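PDB 2FI1: hydrolase, haloacid dehalogenase-like family from Streptococcus pneumoniae, which probably hydrolyses phosphate esters or related small substrates, as members of the haloacid dehalogenase-like family do, and carries a bound calcium ion in this crystal. Local coordinates for residues 89-94 with 99-104; 145-150 with 171-176; 22-27 with 68-73; 26-31 with 42-47. One frame throughout, in Å; residues are numbered along the deposited sequence.

The four contacts fall into two pairs, one in each of two regions of the chain. Contacts 3 and 4 start from helix 20-34, share Ala26 and Ala27, and have centres about 8 Å apart; they join that helix to 66-77 and 41-50 in the helical cap region. Contacts 1 and 2, later in the chain, have centres about 15 Å apart, both reach the five-stranded parallel sheet of the core, and touch where Tyr150 meets Arg100 and Phe102. Across the two regions, centres lie about 29 to 35 Å apart, on opposite sides of the chain's centre. This separation fits a HAD fold in which a helical cap, inserted after the first core strand, forms a separate lobe.

Contact 1: residues 89-94 with 99-104; sequences DLLEDI and GRHFLV
Helix 87-96 is followed, after a short turn, by strand 100-104, with the backbones nearest where the CA atoms of Ile94 and Gly99 lie 5.3 Å apart and those of Leu91 and His101 7.9 Å apart. This is a helix-to-strand turn of the Rossmann-like core of the HAD fold, and Gly99 N closes it by donating to Ile94 O at 3.0 Å. His101 carries the side-chain part. Its CG stands anti to its own carbonyl carbon (chi1 -57°), and the imidazole extends to the helix, where NE2 donates to Leu91 O at 3.1 Å. The bond is bent at the hydrogen, 149°, and the oxygen lies somewhat out of the ring plane. Ser95 OG also bonds to Leu91 O and, weakly, to NE2. ND1 is hydrogen-bonded to Trp11 NE1 of the neighbouring strand 8-11, so the ring is gripped from two sides and its rotation is fixed. Apolar groups complete the fit: Leu91 CD2 sits over one face, 3.8 Å from the ring centroid and 23° off the normal, a CH-pi contact. Ile94 approaches with two branches, CD1 at the ring edge and CG2 obliquely, the latter 3.4 Å from His101 CE1.

Contact 2: residues 145-150 with 171-176; sequences YLREKY and AGLDTH
Arg147 of helix 141-149 reaches across to Ala171 and Gly172, in the turn where helix 162-170 ends and the chain leads into edge strand 174-177. That turn carries a Schellman motif: Gly172 has positive phi, and two bonds run back into the last helical turn. Along the first segment, Tyr145 comes before the arginine and turns elsewhere; its OH accepts from Lys149 NZ at 3.1 Å, one turn further on. Leu146 faces the parallel sheet of the HAD core, against Phe102, Val104 and Val128. Arg147 carries the whole of the contact from this side. Its chain starts extended, with CG anti to the backbone N, and then bends at chi3 (-105°), which swings the guanidinium onto the helix end. NE donates to Ala171 O at 2.9 Å; the nitrogen lies almost in line with the carbonyl bond (C=O...N 177°), but the bond is bent at the hydrogen (134°) and the oxygen is tilted out of the guanidinium plane. A second, weak bond runs from NH2 to the same oxygen at 3.3 Å. A positive group beside a helix C-terminus would be expected to suit the local dipole. Lys149 and Tyr150 close the segment away from this site: Lys149 NZ makes a salt bridge to Glu126, whose carboxylate also meets the hydroxyls of Tyr145 and Tyr150. Arg147, partly exposed, links helix 141-149 to the C-terminal end of helix 162-170. At its far end NH2 lies 2.9 Å from Gly172 O, at the guanidinium edge, while Leu173 CD2 packs 3.7 Å from NH2.

Contact 3: residues 22-27 with 68-73; sequences ETSTAA and EKYKEN
Tyr70 and Asn73 meet helix 20-34 with different chi1 settings: Tyr70 holds CG anti to its backbone N (163°), which carries the ring edge-first to Ser24 and Ala27, whereas in Asn73 the backbone itself points CB toward Ala27, and chi1 (-78°) carries the amide to where ND2 is hydrogen-bonded to Thr31 OG1. The pair of helices belongs to the all-helical cap of the HAD fold. Over these short segments their axes come within 9.1 Å, at 130° between the N-to-C directions. Ala27 points its methyl at helix 66-77, where it fits against the Asn73 backbone, with CB 3.6 Å from Asn73 C and 3.9 Å from Asn73 CB, while Tyr70 CE1 meets the same methyl at 3.9 Å. The tyrosine offers its edge to the backbone of the first helix, where Ser24 O and the Ala27 carbonyl carbon both lie near the ring plane. Ser24 OG finds its partners beyond the segments, being hydrogen-bonded to Glu74 and to Asn20 O. Phe28 meets Tyr70 edge-to-face, carrying the same packing further along helix 20-34. At the rim of the ring, Tyr70 CE1 comes 3.4 Å from Ser24 O, and Tyr70 OH rests 3.3 Å from Ser24 CB.

Contact 4: residues 26-31 with 42-47; sequences AAFVET and DSVYQA
Val44 is the residue most buried by this contact, standing between Phe28 and Val29 of helix 20-34 and joining that helix to helix 41-50 within the helical cap of the HAD fold. The backbones stay apart, the nearest CA atoms being those of Val29 and Val44 at 7.4 Å, so apolar side chains alone bridge the gap. Val44 has CG1 anti to its backbone N (chi1 169°) and divides its two methyls between the two partners. CG1 meets Phe28 at CB and the near side of the ring, 3.6 Å from CD2 and 3.8 Å from CB, approaching the ring obliquely. Phe28 is the larger of the two partners. Its ring extends past the valine into the cap interior, where it meets Phe66 edge-to-face and touches Ala55 and Phe59 of helix 52-59; three other helices, 41-50, 52-59 and 66-77, therefore meet this one side chain. Val44 also touches Thr25, one turn before Val29 on helix 20-34. The second methyl, CG2, goes to Val29, a looser fit at the partly exposed margin: Val29 CG2 lies 4.1 Å from Val44 CG2.

Contact 1: residues 89-94 with 99-104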
loop_
_atom_site.group_PDB
_atom_site.type_symbol
_atom_site.label_atom_id
_atom_site.label_comp_id
_atom_site.label_asym_id
_atom_site.label_seq_id
_atom_site.Cartn_x
_atom_site.Cartn_y
_atom_site.Cartn_z
ATOM N N ASP A 89 -15.063 2.309 -2.222
ATOM C CA ASP A 89 -16.089 2.116 -3.251
ATOM C C ASP A 89 -15.696 1.055 -4.280
ATOM O O ASP A 89 -16.535 0.320 -4.778
ATOM C CB ASP A 89 -16.383 3.414 -4.000
ATOM C CG ASP A 89 -17.211 4.402 -3.201
ATOM O OD1 ASP A 89 -18.000 3.987 -2.321
ATOM O OD2 ASP A 89 -17.105 5.616 -3.500
ATOM N N LEU A 90 -14.411 0.995 -4.643
ATOM C CA LEU A 90 -13.970 -0.014 -5.597
ATOM C C LEU A 90 -14.034 -1.404 -4.980
ATOM O O LEU A 90 -14.493 -2.347 -5.616
ATOM C CB LEU A 90 -12.566 0.293 -6.142
ATOM C CG LEU A 90 -12.010 -0.756 -7.110
ATOM C CD1 LEU A 90 -12.944 -0.971 -8.290
ATOM C CD2 LEU A 90 -10.627 -0.368 -7.608
ATOM N N LEU A 91 -13.564 -1.527 -3.741
ATOM C CA LEU A 91 -13.662 -2.804 -3.053
ATOM C C LEU A 91 -15.124 -3.284 -3.011
ATOM O O LEU A 91 -15.421 -4.451 -3.258
ATOM C CB LEU A 91 -13.069 -2.711 -1.648
ATOM C CG LEU A 91 -11.572 -2.404 -1.589
ATOM C CD1 LEU A 91 -11.139 -2.248 -0.139
ATOM C CD2 LEU A 91 -10.718 -3.464 -2.271
ATOM N N GLU A 92 -16.034 -2.353 -2.738
ATOM C CA GLU A 92 -17.458 -2.700 -2.676
ATOM C C GLU A 92 -18.026 -3.122 -4.027
ATOM O O GLU A 92 -18.739 -4.121 -4.116
ATOM C CB GLU A 92 -18.264 -1.541 -2.109
ATOM C CG GLU A 92 -19.738 -1.864 -1.838
ATOM C CD GLU A 92 -19.949 -3.031 -0.879
ATOM O OE1 GLU A 92 -19.042 -3.374 -0.086
ATOM O OE2 GLU A 92 -21.044 -3.632 -0.921
ATOM N N ASP A 93 -17.691 -2.384 -5.088
ATOM C CA ASP A 93 -18.202 -2.743 -6.399
ATOM C C ASP A 93 -17.748 -4.147 -6.792
ATOM O O ASP A 93 -18.491 -4.913 -7.383
ATOM C CB ASP A 93 -17.763 -1.732 -7.465
ATOM C CG ASP A 93 -18.494 -0.410 -7.380
ATOM O OD1 ASP A 93 -19.624 -0.364 -6.838
ATOM O OD2 ASP A 93 -17.959 0.603 -7.871
ATOM N N ILE A 94 -16.502 -4.494 -6.479
ATOM C CA ILE A 94 -15.994 -5.829 -6.770
ATOM C C ILE A 94 -16.687 -6.902 -5.923
ATOM O O ILE A 94 -17.079 -7.965 -6.433
ATOM C CB ILE A 94 -14.450 -5.878 -6.574
ATOM C CG1 ILE A 94 -13.756 -5.099 -7.699
ATOM C CG2 ILE A 94 -13.941 -7.302 -6.516
ATOM C CD1 ILE A 94 -12.283 -4.824 -7.429
ATOM N N GLY A 99 -16.752 -10.982 -6.135
ATOM C CA GLY A 99 -15.297 -11.027 -6.082
ATOM C C GLY A 99 -14.790 -11.220 -4.672
ATOM O O GLY A 99 -15.494 -10.935 -3.703
ATOM N N ARG A 100 -13.573 -11.743 -4.573
ATOM C CA ARG A 100 -12.881 -11.892 -3.296
ATOM C C ARG A 100 -11.618 -11.054 -3.320
ATOM O O ARG A 100 -10.981 -10.900 -4.368
ATOM C CB ARG A 100 -12.481 -13.343 -3.007
ATOM C CG ARG A 100 -13.655 -14.303 -2.904
ATOM C CD ARG A 100 -13.209 -15.694 -2.546
ATOM N NE ARG A 100 -12.382 -16.288 -3.588
ATOM C CZ ARG A 100 -11.904 -17.531 -3.548
ATOM N NH1 ARG A 100 -12.169 -18.323 -2.522
ATOM N NH2 ARG A 100 -11.160 -17.979 -4.543
ATOM N N HIS A 101 -11.260 -10.544 -2.142
ATOM C CA HIS A 101 -10.089 -9.723 -1.938
ATOM C C HIS A 101 -9.143 -10.421 -0.988
ATOM O O HIS A 101 -9.557 -10.969 0.023
ATOM C CB HIS A 101 -10.462 -8.382 -1.314
ATOM C CG HIS A 101 -11.449 -7.589 -2.101
ATOM N ND1 HIS A 101 -11.128 -6.958 -3.283
ATOM C CD2 HIS A 101 -12.754 -7.315 -1.862
ATOM C CE1 HIS A 101 -12.198 -6.333 -3.744
ATOM N NE2 HIS A 101 -13.193 -6.531 -2.901
ATOM N N PHE A 102 -7.860 -10.354 -1.318
ATOM C CA PHE A 102 -6.781 -10.852 -0.476
ATOM C C PHE A 102 -5.755 -9.750 -0.354
ATOM O O PHE A 102 -5.691 -8.854 -1.194
ATOM C CB PHE A 102 -6.145 -12.105 -1.080
ATOM C CG PHE A 102 -7.132 -13.196 -1.330
ATOM C CD1 PHE A 102 -7.410 -14.134 -0.357
ATOM C CD2 PHE A 102 -7.823 -13.258 -2.528
ATOM C CE1 PHE A 102 -8.343 -15.129 -0.595
ATOM C CE2 PHE A 102 -8.753 -14.244 -2.754
ATOM C CZ PHE A 102 -9.012 -15.171 -1.796
ATOM N N LEU A 103 -4.937 -9.809 0.689
ATOM C CA LEU A 103 -3.876 -8.818 0.869
ATOM C C LEU A 103 -2.588 -9.535 1.205
ATOM O O LEU A 103 -2.600 -10.439 2.042
ATOM C CB LEU A 103 -4.230 -7.837 1.986
ATOM C CG LEU A 103 -3.359 -6.600 2.227
ATOM C CD1 LEU A 103 -3.470 -5.627 1.116
ATOM C CD2 LEU A 103 -3.805 -5.936 3.515
ATOM N N VAL A 104 -1.497 -9.158 0.536
ATOM C CA VAL A 104 -0.168 -9.671 0.876
ATOM C C VAL A 104 0.713 -8.500 1.270
ATOM O O VAL A 104 0.870 -7.545 0.504
ATOM C CB VAL A 104 0.465 -10.452 -0.282
ATOM C CG1 VAL A 104 1.910 -10.843 0.048
ATOM C CG2 VAL A 104 -0.342 -11.693 -0.577
#

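Contact 2: residues 145-150 with 171-176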
loop_
_atom_site.group_PDB
_atom_site.type_symbol
_atom_site.label_atom_id
_atom_site.label_comp_id
_atom_site.label_asym_id
_atom_site.label_seq_id
_atom_site.Cartn_x
_atom_site.Cartn_y
_atom_site.Cartn_z
ATOM N N TYR A 145 0.651 -19.755 -2.397
ATOM C CA TYR A 145 -0.092 -20.235 -1.232
ATOM C C TYR A 145 -1.568 -19.847 -1.352
ATOM O O TYR A 145 -2.455 -20.668 -1.125
ATOM C CB TYR A 145 0.512 -19.678 0.068
ATOM C CG TYR A 145 -0.434 -19.573 1.242
ATOM C CD1 TYR A 145 -0.752 -20.677 2.015
ATOM C CD2 TYR A 145 -0.979 -18.342 1.616
ATOM C CE1 TYR A 145 -1.602 -20.574 3.106
ATOM C CE2 TYR A 145 -1.827 -18.222 2.695
ATOM C CZ TYR A 145 -2.139 -19.343 3.453
ATOM O OH TYR A 145 -2.976 -19.259 4.537
ATOM N N LEU A 146 -1.834 -18.586 -1.686
ATOM C CA LEU A 146 -3.214 -18.133 -1.843
ATOM C C LEU A 146 -3.907 -18.823 -3.013
ATOM O O LEU A 146 -5.070 -19.213 -2.914
ATOM C CB LEU A 146 -3.275 -16.615 -2.026
ATOM C CG LEU A 146 -2.953 -15.767 -0.792
ATOM C CD1 LEU A 146 -2.922 -14.294 -1.183
ATOM C CD2 LEU A 146 -3.932 -16.029 0.344
ATOM N N ARG A 147 -3.189 -18.952 -4.118
ATOM C CA ARG A 147 -3.740 -19.609 -5.305
ATOM C C ARG A 147 -4.161 -21.045 -5.002
ATOM O O ARG A 147 -5.234 -21.485 -5.437
ATOM C CB ARG A 147 -2.728 -19.578 -6.446
ATOM C CG ARG A 147 -3.197 -20.262 -7.714
ATOM C CD ARG A 147 -2.017 -20.667 -8.555
ATOM N NE ARG A 147 -1.879 -19.779 -9.694
ATOM C CZ ARG A 147 -2.401 -20.004 -10.897
ATOM N NH1 ARG A 147 -3.125 -21.094 -11.157
ATOM N NH2 ARG A 147 -2.204 -19.114 -11.856
ATOM N N GLU A 148 -3.328 -21.772 -4.264
ATOM C CA GLU A 148 -3.634 -23.154 -3.887
ATOM C C GLU A 148 -4.754 -23.222 -2.852
ATOM O O GLU A 148 -5.733 -23.960 -3.006
ATOM C CB GLU A 148 -2.366 -23.846 -3.355
ATOM C CG GLU A 148 -2.558 -25.307 -2.922
ATOM C CD GLU A 148 -1.283 -25.951 -2.388
ATOM O OE1 GLU A 148 -0.187 -25.685 -2.934
ATOM O OE2 GLU A 148 -1.383 -26.743 -1.421
ATOM N N LYS A 149 -4.636 -22.434 -1.793
ATOM C CA LYS A 149 -5.585 -22.515 -0.690
ATOM C C LYS A 149 -6.984 -22.104 -1.123
ATOM O O LYS A 149 -7.975 -22.721 -0.702
ATOM C CB LYS A 149 -5.119 -21.638 0.478
ATOM C CG LYS A 149 -6.062 -21.636 1.672
ATOM C CD LYS A 149 -5.443 -20.950 2.884
ATOM C CE LYS A 149 -6.407 -20.942 4.050
ATOM N NZ LYS A 149 -5.826 -20.216 5.225
ATOM N N TYR A 150 -7.055 -21.056 -1.947
ATOM C CA TYR A 150 -8.330 -20.482 -2.372
ATOM C C TYR A 150 -8.690 -20.872 -3.803
ATOM O O TYR A 150 -9.684 -20.403 -4.355
ATOM C CB TYR A 150 -8.326 -18.955 -2.153
ATOM C CG TYR A 150 -8.294 -18.640 -0.676
ATOM C CD1 TYR A 150 -9.432 -18.766 0.096
ATOM C CD2 TYR A 150 -7.106 -18.271 -0.037
ATOM C CE1 TYR A 150 -9.405 -18.522 1.459
ATOM C CE2 TYR A 150 -7.075 -18.020 1.323
ATOM C CZ TYR A 150 -8.224 -18.151 2.067
ATOM O OH TYR A 150 -8.245 -17.926 3.426
ATOM N N ALA A 171 3.635 -16.373 -10.187
ATOM C CA ALA A 171 2.565 -17.187 -9.630
ATOM C C ALA A 171 1.518 -17.566 -10.679
ATOM O O ALA A 171 0.531 -18.216 -10.344
ATOM C CB ALA A 171 1.907 -16.448 -8.472
ATOM N N GLY A 172 1.732 -17.148 -11.925
ATOM C CA GLY A 172 0.813 -17.446 -13.025
ATOM C C GLY A 172 -0.444 -16.597 -13.067
ATOM O O GLY A 172 -1.430 -16.985 -13.690
ATOM N N LEU A 173 -0.412 -15.424 -12.433
ATOM C CA LEU A 173 -1.581 -14.566 -12.349
ATOM C C LEU A 173 -1.390 -13.323 -13.203
ATOM O O LEU A 173 -0.275 -12.860 -13.408
ATOM C CB LEU A 173 -1.834 -14.168 -10.892
ATOM C CG LEU A 173 -2.018 -15.337 -9.924
ATOM C CD1 LEU A 173 -1.914 -14.872 -8.484
ATOM C CD2 LEU A 173 -3.348 -16.022 -10.189
ATOM N N ASP A 174 -2.497 -12.771 -13.690
ATOM C CA ASP A 174 -2.446 -11.475 -14.343
ATOM C C ASP A 174 -2.098 -10.404 -13.316
ATOM O O ASP A 174 -2.325 -10.578 -12.113
ATOM C CB ASP A 174 -3.777 -11.144 -15.014
ATOM C CG ASP A 174 -4.000 -11.919 -16.306
ATOM O OD1 ASP A 174 -3.150 -12.759 -16.685
ATOM O OD2 ASP A 174 -5.042 -11.666 -16.942
ATOM N N THR A 175 -1.551 -9.302 -13.808
ATOM C CA THR A 175 -1.098 -8.222 -12.945
ATOM C C THR A 175 -1.585 -6.849 -13.408
ATOM O O THR A 175 -1.914 -6.651 -14.582
ATOM C CB THR A 175 0.440 -8.203 -12.836
ATOM O OG1 THR A 175 1.014 -7.894 -14.110
ATOM C CG2 THR A 175 0.971 -9.532 -12.343
ATOM N N HIS A 176 -1.608 -5.909 -12.469
ATOM C CA HIS A 176 -1.874 -4.520 -12.765
ATOM C C HIS A 176 -0.912 -3.659 -11.967
ATOM O O HIS A 176 -0.848 -3.754 -10.752
ATOM C CB HIS A 176 -3.315 -4.149 -12.403
ATOM C CG HIS A 176 -3.645 -2.717 -12.677
ATOM N ND1 HIS A 176 -3.968 -2.262 -13.936
ATOM C CD2 HIS A 176 -3.655 -1.629 -11.869
ATOM C CE1 HIS A 176 -4.184 -0.959 -13.885
ATOM N NE2 HIS A 176 -3.999 -0.549 -12.644
#

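Contact 3: residues 22-27 with 68-73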
loop_
_atom_site.group_PDB
_atom_site.type_symbol
_atom_site.label_atom_id
_atom_site.label_comp_id
_atom_site.label_asym_id
_atom_site.label_seq_id
_atom_site.Cartn_x
_atom_site.Cartn_y
_atom_site.Cartn_z
ATOM N N GLU A 22 1.173 10.028 1.827
ATOM C CA GLU A 22 0.450 11.239 2.239
ATOM C C GLU A 22 0.608 11.519 3.731
ATOM O O GLU A 22 0.884 12.652 4.132
ATOM C CB GLU A 22 -1.038 11.156 1.870
ATOM C CG GLU A 22 -1.845 12.408 2.199
ATOM C CD GLU A 22 -1.335 13.645 1.497
ATOM O OE1 GLU A 22 -0.700 13.506 0.434
ATOM O OE2 GLU A 22 -1.560 14.755 2.030
ATOM N N THR A 23 0.425 10.499 4.559
ATOM C CA THR A 23 0.598 10.678 5.990
ATOM C C THR A 23 2.061 10.998 6.330
ATOM O O THR A 23 2.345 11.833 7.194
ATOM C CB THR A 23 0.082 9.461 6.794
ATOM O OG1 THR A 23 0.391 8.250 6.108
ATOM C CG2 THR A 23 -1.426 9.545 7.008
ATOM N N SER A 24 3.000 10.356 5.640
ATOM C CA SER A 24 4.409 10.635 5.863
ATOM C C SER A 24 4.771 12.051 5.428
ATOM O O SER A 24 5.499 12.747 6.134
ATOM C CB SER A 24 5.263 9.604 5.134
ATOM O OG SER A 24 5.099 8.314 5.713
ATOM N N THR A 25 4.232 12.497 4.299
ATOM C CA THR A 25 4.476 13.864 3.826
ATOM C C THR A 25 3.941 14.887 4.822
ATOM O O THR A 25 4.623 15.861 5.150
ATOM C CB THR A 25 3.860 14.093 2.435
ATOM O OG1 THR A 25 4.539 13.266 1.481
ATOM C CG2 THR A 25 3.968 15.552 2.000
ATOM N N ALA A 26 2.736 14.669 5.319
ATOM C CA ALA A 26 2.168 15.579 6.299
ATOM C C ALA A 26 3.088 15.689 7.505
ATOM O O ALA A 26 3.396 16.797 7.961
ATOM C CB ALA A 26 0.774 15.114 6.710
ATOM N N ALA A 27 3.558 14.551 8.004
ATOM C CA ALA A 27 4.479 14.534 9.149
ATOM C C ALA A 27 5.828 15.192 8.823
ATOM O O ALA A 27 6.396 15.898 9.651
ATOM C CB ALA A 27 4.698 13.129 9.625
ATOM N N GLU A 68 14.066 11.479 14.379
ATOM C CA GLU A 68 13.338 11.038 15.552
ATOM C C GLU A 68 12.003 11.760 15.694
ATOM O O GLU A 68 10.974 11.137 15.956
ATOM C CB GLU A 68 14.184 11.249 16.805
ATOM C CG GLU A 68 13.691 10.446 17.966
ATOM C CD GLU A 68 14.641 10.453 19.151
ATOM O OE1 GLU A 68 15.765 11.001 19.042
ATOM O OE2 GLU A 68 14.251 9.890 20.192
ATOM N N LYS A 69 12.025 13.079 15.522
ATOM C CA LYS A 69 10.819 13.886 15.626
ATOM C C LYS A 69 9.867 13.596 14.471
ATOM O O LYS A 69 8.658 13.518 14.667
ATOM C CB LYS A 69 11.172 15.370 15.653
ATOM C CG LYS A 69 11.966 15.804 16.881
ATOM C CD LYS A 69 12.419 17.243 16.734
ATOM C CE LYS A 69 13.322 17.671 17.880
ATOM N NZ LYS A 69 12.565 17.864 19.146
ATOM N N TYR A 70 10.424 13.419 13.276
ATOM C CA TYR A 70 9.622 13.037 12.110
ATOM C C TYR A 70 8.875 11.719 12.346
ATOM O O TYR A 70 7.676 11.628 12.068
ATOM C CB TYR A 70 10.513 12.962 10.865
ATOM C CG TYR A 70 9.906 12.210 9.700
ATOM C CD1 TYR A 70 8.664 12.574 9.184
ATOM C CD2 TYR A 70 10.561 11.118 9.138
ATOM C CE1 TYR A 70 8.101 11.874 8.139
ATOM C CE2 TYR A 70 10.007 10.424 8.083
ATOM C CZ TYR A 70 8.782 10.813 7.584
ATOM O OH TYR A 70 8.227 10.111 6.533
ATOM N N LYS A 71 9.574 10.705 12.861
ATOM C CA LYS A 71 8.948 9.397 13.092
ATOM C C LYS A 71 7.833 9.477 14.132
ATOM O O LYS A 71 6.806 8.802 14.005
ATOM C CB LYS A 71 9.987 8.349 13.497
ATOM C CG LYS A 71 10.989 8.038 12.411
ATOM C CD LYS A 71 10.398 7.193 11.309
ATOM C CE LYS A 71 11.462 6.881 10.279
ATOM N NZ LYS A 71 11.022 5.847 9.331
ATOM N N GLU A 72 8.025 10.306 15.152
ATOM C CA GLU A 72 6.973 10.522 16.138
ATOM C C GLU A 72 5.752 11.185 15.496
ATOM O O GLU A 72 4.620 10.759 15.709
ATOM C CB GLU A 72 7.500 11.330 17.327
ATOM C CG GLU A 72 8.432 10.521 18.223
ATOM C CD GLU A 72 8.712 11.178 19.567
ATOM O OE1 GLU A 72 7.831 11.907 20.080
ATOM O OE2 GLU A 72 9.816 10.954 20.117
ATOM N N ASN A 73 5.985 12.207 14.678
ATOM C CA ASN A 73 4.892 12.869 13.974
ATOM C C ASN A 73 4.200 11.943 12.971
ATOM O O ASN A 73 2.986 12.014 12.795
ATOM C CB ASN A 73 5.381 14.143 13.279
ATOM C CG ASN A 73 5.555 15.304 14.245
ATOM O OD1 ASN A 73 4.847 15.397 15.252
ATOM N ND2 ASN A 73 6.476 16.203 13.931
#

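Contact 4: residues 26-31 with 42-47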
loop_
_atom_site.group_PDB
_atom_site.type_symbol
_atom_site.label_atom_id
_atom_site.label_comp_id
_atom_site.label_asym_id
_atom_site.label_seq_id
_atom_site.Cartn_x
_atom_site.Cartn_y
_atom_site.Cartn_z
ATOM N N ALA A 26 2.736 14.669 5.319
ATOM C CA ALA A 26 2.168 15.579 6.299
ATOM C C ALA A 26 3.088 15.689 7.505
ATOM O O ALA A 26 3.396 16.797 7.961
ATOM C CB ALA A 26 0.774 15.114 6.710
ATOM N N ALA A 27 3.558 14.551 8.004
ATOM C CA ALA A 27 4.479 14.534 9.149
ATOM C C ALA A 27 5.828 15.192 8.823
ATOM O O ALA A 27 6.396 15.898 9.651
ATOM C CB ALA A 27 4.698 13.129 9.625
ATOM N N PHE A 28 6.341 14.974 7.617
ATOM C CA PHE A 28 7.642 15.507 7.228
ATOM C C PHE A 28 7.580 17.035 7.103
ATOM O O PHE A 28 8.458 17.753 7.590
ATOM C CB PHE A 28 8.065 14.858 5.912
ATOM C CG PHE A 28 9.529 14.994 5.590
ATOM C CD1 PHE A 28 10.396 13.936 5.816
ATOM C CD2 PHE A 28 10.033 16.163 5.029
ATOM C CE1 PHE A 28 11.745 14.040 5.493
ATOM C CE2 PHE A 28 11.373 16.275 4.711
ATOM C CZ PHE A 28 12.235 15.216 4.945
ATOM N N VAL A 29 6.526 17.531 6.469
ATOM C CA VAL A 29 6.325 18.974 6.316
ATOM C C VAL A 29 6.160 19.633 7.690
ATOM O O VAL A 29 6.764 20.678 7.959
ATOM C CB VAL A 29 5.104 19.252 5.404
ATOM C CG1 VAL A 29 4.683 20.725 5.459
ATOM C CG2 VAL A 29 5.402 18.839 3.964
ATOM N N GLU A 30 5.374 19.032 8.576
ATOM C CA GLU A 30 5.183 19.633 9.893
ATOM C C GLU A 30 6.473 19.605 10.714
ATOM O O GLU A 30 6.757 20.547 11.468
ATOM C CB GLU A 30 3.994 19.010 10.630
ATOM C CG GLU A 30 4.157 17.618 11.141
ATOM C CD GLU A 30 2.902 17.126 11.869
ATOM O OE1 GLU A 30 2.039 17.965 12.226
ATOM O OE2 GLU A 30 2.763 15.907 12.065
ATOM N N THR A 31 7.277 18.559 10.554
ATOM C CA THR A 31 8.565 18.477 11.253
ATOM C C THR A 31 9.544 19.542 10.724
ATOM O O THR A 31 10.221 20.207 11.515
ATOM C CB THR A 31 9.173 17.062 11.163
ATOM O OG1 THR A 31 8.206 16.089 11.586
ATOM C CG2 THR A 31 10.411 16.937 12.047
ATOM N N ASP A 42 4.156 18.427 -2.810
ATOM C CA ASP A 42 4.451 17.531 -3.922
ATOM C C ASP A 42 5.933 17.163 -3.980
ATOM O O ASP A 42 6.269 16.033 -4.321
ATOM C CB ASP A 42 4.006 18.137 -5.260
ATOM C CG ASP A 42 2.499 18.223 -5.406
ATOM O OD1 ASP A 42 1.759 17.841 -4.474
ATOM O OD2 ASP A 42 2.058 18.690 -6.485
ATOM N N SER A 43 6.812 18.100 -3.639
ATOM C CA SER A 43 8.252 17.821 -3.625
ATOM C C SER A 43 8.613 16.816 -2.549
ATOM O O SER A 43 9.398 15.898 -2.789
ATOM C CB SER A 43 9.071 19.084 -3.390
ATOM O OG SER A 43 8.919 19.999 -4.466
ATOM N N VAL A 44 8.057 17.018 -1.362
ATOM C CA VAL A 44 8.328 16.140 -0.230
ATOM C C VAL A 44 7.778 14.735 -0.499
ATOM O O VAL A 44 8.457 13.735 -0.244
ATOM C CB VAL A 44 7.766 16.735 1.071
ATOM C CG1 VAL A 44 7.795 15.728 2.209
ATOM C CG2 VAL A 44 8.562 17.981 1.463
ATOM N N TYR A 45 6.575 14.662 -1.046
ATOM C CA TYR A 45 5.931 13.393 -1.356
ATOM C C TYR A 45 6.787 12.600 -2.341
ATOM O O TYR A 45 7.062 11.410 -2.143
ATOM C CB TYR A 45 4.536 13.697 -1.919
ATOM C CG TYR A 45 3.584 12.541 -2.092
ATOM C CD1 TYR A 45 2.548 12.335 -1.195
ATOM C CD2 TYR A 45 3.680 11.687 -3.175
ATOM C CE1 TYR A 45 1.652 11.302 -1.369
ATOM C CE2 TYR A 45 2.793 10.645 -3.346
ATOM C CZ TYR A 45 1.779 10.462 -2.442
ATOM O OH TYR A 45 0.906 9.416 -2.644
ATOM N N GLN A 46 7.224 13.252 -3.413
ATOM C CA GLN A 46 8.038 12.576 -4.407
ATOM C C GLN A 46 9.369 12.138 -3.824
ATOM O O GLN A 46 9.847 11.034 -4.114
ATOM C CB GLN A 46 8.237 13.478 -5.634
ATOM C CG GLN A 46 9.143 12.903 -6.723
ATOM C CD GLN A 46 8.655 11.596 -7.284
ATOM O OE1 GLN A 46 7.448 11.321 -7.308
ATOM N NE2 GLN A 46 9.603 10.766 -7.751
ATOM N N ALA A 47 9.979 12.988 -3.007
ATOM C CA ALA A 47 11.253 12.635 -2.383
ATOM C C ALA A 47 11.117 11.409 -1.484
ATOM O O ALA A 47 11.977 10.522 -1.512
ATOM C CB ALA A 47 11.811 13.791 -1.606
#